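Local coordinates for lipoate-protein ligase, putative (Streptococcus pneumoniae, PDB 1VQZ) that is a putative lipoate-protein ligase, pairing a catalytic domain of the lipoyl protein ligase A/B family with a smaller bacterial C-terminal domain, at residues 58-63 with 286-291. Sequence-based numbering, arbitrary orientation.
Sequences HQNTIE and KIYGDF. With EDO (1,2-ethanediol), chain D; EDO (1,2-ethanediol), chain J.
One direct hydrogen bond, a water and a 1,2-ethanediol link H58 to I287 and G289 of segment 286-291. G289 N donates to H58 O at 2.8 Å with an N-H...O angle of 157°, the donor lying above the plane of the H58 carbonyl and not on a lone pair. The same oxygen meets Y288 CA at 3.1 Å, a CA-H...O contact. One water accepts from H58 N and donates to G289 O. The diol is probably from the crystallisation liquor: its O1 accepts from H58 ND1 at 3.0 Å and donates to I287 O at 2.8 Å. With CG beside the backbone N (chi1 -59°), the imidazole is placed so that ND1 meets this diol while CD2 lies 3.8 Å from F291 CE1. The H58 and F291 rings approach rim to rim, planes 24° apart, so neither stacks on the other; the F291 ring also meets that of F327.

The Y288 ring carries C1 of that diol over one face, 3.2 Å above the plane and toward the rim, with Q59 O at the ring edge. N60 CB packs obliquely 3.6 Å from Y288 CD2, while its amide, oblique to the ring, binds a second diol through OD1 and E272 through ND2. At the backbone angles of G289 a CB would be jammed against Y288 O and would clash with F291 CD2. Q59 CG approaches G289 O at 3.5 Å, and its amide oxygen turns back to G56 N. The buried contact is consistent with an interface between the two family regions, joining the loop after strand 52-55 to strand 281-289, an outermost strand of a mixed four-stranded sheet.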
loop_
_atom_site.group_PDB
_atom_site.type_symbol
_atom_site.label_atom_id
_atom_site.label_comp_id
_atom_site.label_asym_id
_atom_site.label_seq_id
_atom_site.Cartn_x
_atom_site.Cartn_y
_atom_site.Cartn_z
ATOM N N HIS A 58 6.574 -5.555 -1.278
ATOM C CA HIS A 58 7.700 -6.420 -0.998
ATOM C C HIS A 58 7.400 -7.695 -0.220
ATOM O O HIS A 58 8.324 -8.411 0.129
ATOM C CB HIS A 58 8.799 -5.620 -0.319
ATOM C CG HIS A 58 9.283 -4.461 -1.130
ATOM N ND1 HIS A 58 9.644 -4.583 -2.457
ATOM C CD2 HIS A 58 9.413 -3.138 -0.827
ATOM C CE1 HIS A 58 10.015 -3.398 -2.925
ATOM N NE2 HIS A 58 9.876 -2.501 -1.966
ATOM N N GLN A 59 6.113 -8.004 -0.003
ATOM C CA GLN A 59 5.730 -9.197 0.734
ATOM C C GLN A 59 6.068 -10.462 -0.090
ATOM O O GLN A 59 5.993 -10.474 -1.313
ATOM C CB GLN A 59 4.230 -9.205 1.143
ATOM C CG GLN A 59 3.867 -8.293 2.302
ATOM C CD GLN A 59 2.466 -8.519 2.846
ATOM O OE1 GLN A 59 1.475 -7.987 2.319
ATOM N NE2 GLN A 59 2.375 -9.304 3.926
ATOM N N ASN A 60 6.434 -11.503 0.636
ATOM C CA ASN A 60 6.706 -12.810 0.072
ATOM C C ASN A 60 5.379 -13.564 0.063
ATOM O O ASN A 60 5.045 -14.305 0.991
ATOM C CB ASN A 60 7.818 -13.509 0.867
ATOM C CG ASN A 60 8.225 -14.844 0.255
ATOM O OD1 ASN A 60 7.575 -15.330 -0.660
ATOM N ND2 ASN A 60 9.253 -15.455 0.784
ATOM N N THR A 61 4.614 -13.290 -1.000
ATOM C CA THR A 61 3.215 -13.657 -1.147
ATOM C C THR A 61 2.967 -15.132 -0.868
ATOM O O THR A 61 2.106 -15.483 -0.046
ATOM C CB THR A 61 2.722 -13.266 -2.513
ATOM O OG1 THR A 61 3.172 -11.928 -2.806
ATOM C CG2 THR A 61 1.200 -13.337 -2.559
ATOM N N ILE A 62 3.818 -15.973 -1.425
ATOM C CA ILE A 62 3.651 -17.424 -1.315
ATOM C C ILE A 62 3.713 -17.883 0.130
ATOM O O ILE A 62 3.069 -18.863 0.516
ATOM C CB ILE A 62 4.670 -18.164 -2.177
ATOM C CG1 ILE A 62 4.249 -19.622 -2.417
ATOM C CG2 ILE A 62 6.079 -18.193 -1.541
ATOM C CD1 ILE A 62 3.008 -19.761 -3.147
ATOM N N GLU A 63 4.459 -17.151 0.950
ATOM C CA GLU A 63 4.608 -17.543 2.349
ATOM C C GLU A 63 3.605 -16.904 3.300
ATOM O O GLU A 63 3.630 -17.197 4.484
ATOM C CB GLU A 63 6.006 -17.179 2.798
ATOM C CG GLU A 63 7.089 -17.974 2.130
ATOM C CD GLU A 63 6.889 -19.472 2.307
ATOM O OE1 GLU A 63 6.436 -19.881 3.398
ATOM O OE2 GLU A 63 7.157 -20.217 1.342
ATOM N N LYS A 286 18.072 -9.720 -2.496
ATOM C CA LYS A 286 16.652 -9.363 -2.635
ATOM C C LYS A 286 16.021 -9.385 -1.247
ATOM O O LYS A 286 16.312 -10.268 -0.415
ATOM C CB LYS A 286 15.917 -10.325 -3.596
ATOM C CG LYS A 286 14.559 -9.733 -4.042
ATOM C CD LYS A 286 13.878 -10.426 -5.121
ATOM C CE LYS A 286 12.642 -9.659 -5.580
ATOM N NZ LYS A 286 12.901 -8.548 -6.561
ATOM N N ILE A 287 15.218 -8.360 -0.964
ATOM C CA ILE A 287 14.654 -8.136 0.342
ATOM C C ILE A 287 13.146 -8.155 0.248
ATOM O O ILE A 287 12.543 -7.423 -0.575
ATOM C CB ILE A 287 15.151 -6.819 0.914
ATOM C CG1 ILE A 287 16.708 -6.834 0.988
ATOM C CG2 ILE A 287 14.544 -6.521 2.291
ATOM C CD1 ILE A 287 17.305 -5.479 1.275
ATOM N N TYR A 288 12.546 -8.995 1.087
ATOM C CA TYR A 288 11.098 -9.110 1.214
ATOM C C TYR A 288 10.667 -8.705 2.609
ATOM O O TYR A 288 11.472 -8.678 3.542
ATOM C CB TYR A 288 10.648 -10.555 1.024
ATOM C CG TYR A 288 10.825 -11.115 -0.349
ATOM C CD1 TYR A 288 12.083 -11.501 -0.786
ATOM C CD2 TYR A 288 9.749 -11.308 -1.192
ATOM C CE1 TYR A 288 12.277 -12.031 -2.033
ATOM C CE2 TYR A 288 9.939 -11.831 -2.481
ATOM C CZ TYR A 288 11.222 -12.210 -2.879
ATOM O OH TYR A 288 11.477 -12.752 -4.119
ATOM N N GLY A 289 9.371 -8.424 2.757
ATOM C CA GLY A 289 8.828 -8.127 4.068
ATOM C C GLY A 289 7.554 -7.326 4.022
ATOM O O GLY A 289 7.012 -7.004 2.924
ATOM N N ASP A 290 7.060 -7.020 5.221
ATOM C CA ASP A 290 5.858 -6.178 5.382
ATOM C C ASP A 290 6.171 -4.829 6.038
ATOM O O ASP A 290 5.246 -4.133 6.462
ATOM C CB ASP A 290 4.750 -6.910 6.147
ATOM C CG ASP A 290 5.188 -7.415 7.541
ATOM O OD1 ASP A 290 6.224 -7.025 8.067
ATOM O OD2 ASP A 290 4.487 -8.268 8.103
ATOM N N PHE A 291 7.453 -4.494 6.123
ATOM C CA PHE A 291 7.910 -3.141 6.454
ATOM C C PHE A 291 7.294 -2.137 5.457
ATOM O O PHE A 291 6.863 -2.475 4.354
ATOM C CB PHE A 291 9.443 -3.034 6.380
ATOM C CG PHE A 291 10.032 -3.471 5.054
ATOM C CD1 PHE A 291 10.168 -2.565 3.994
ATOM C CD2 PHE A 291 10.427 -4.771 4.867
ATOM C CE1 PHE A 291 10.691 -2.946 2.762
ATOM C CE2 PHE A 291 10.994 -5.167 3.623
ATOM C CZ PHE A 291 11.076 -4.259 2.569
HETATM C C1 EDO D . 10.124 -8.544 -2.867
HETATM O O1 EDO D . 10.827 -7.332 -2.728
HETATM C C2 EDO D . 9.162 -8.507 -4.037
HETATM O O2 EDO D . 9.891 -8.389 -5.227
HETATM C C1 EDO J . 9.985 -15.786 -3.472
HETATM O O1 EDO J . 9.031 -16.504 -2.676
HETATM C C2 EDO J . 11.229 -15.629 -2.607
HETATM O O2 EDO J . 11.636 -16.928 -2.164
HETATM O O HOH W 1 5.586 -5.063 1.481
#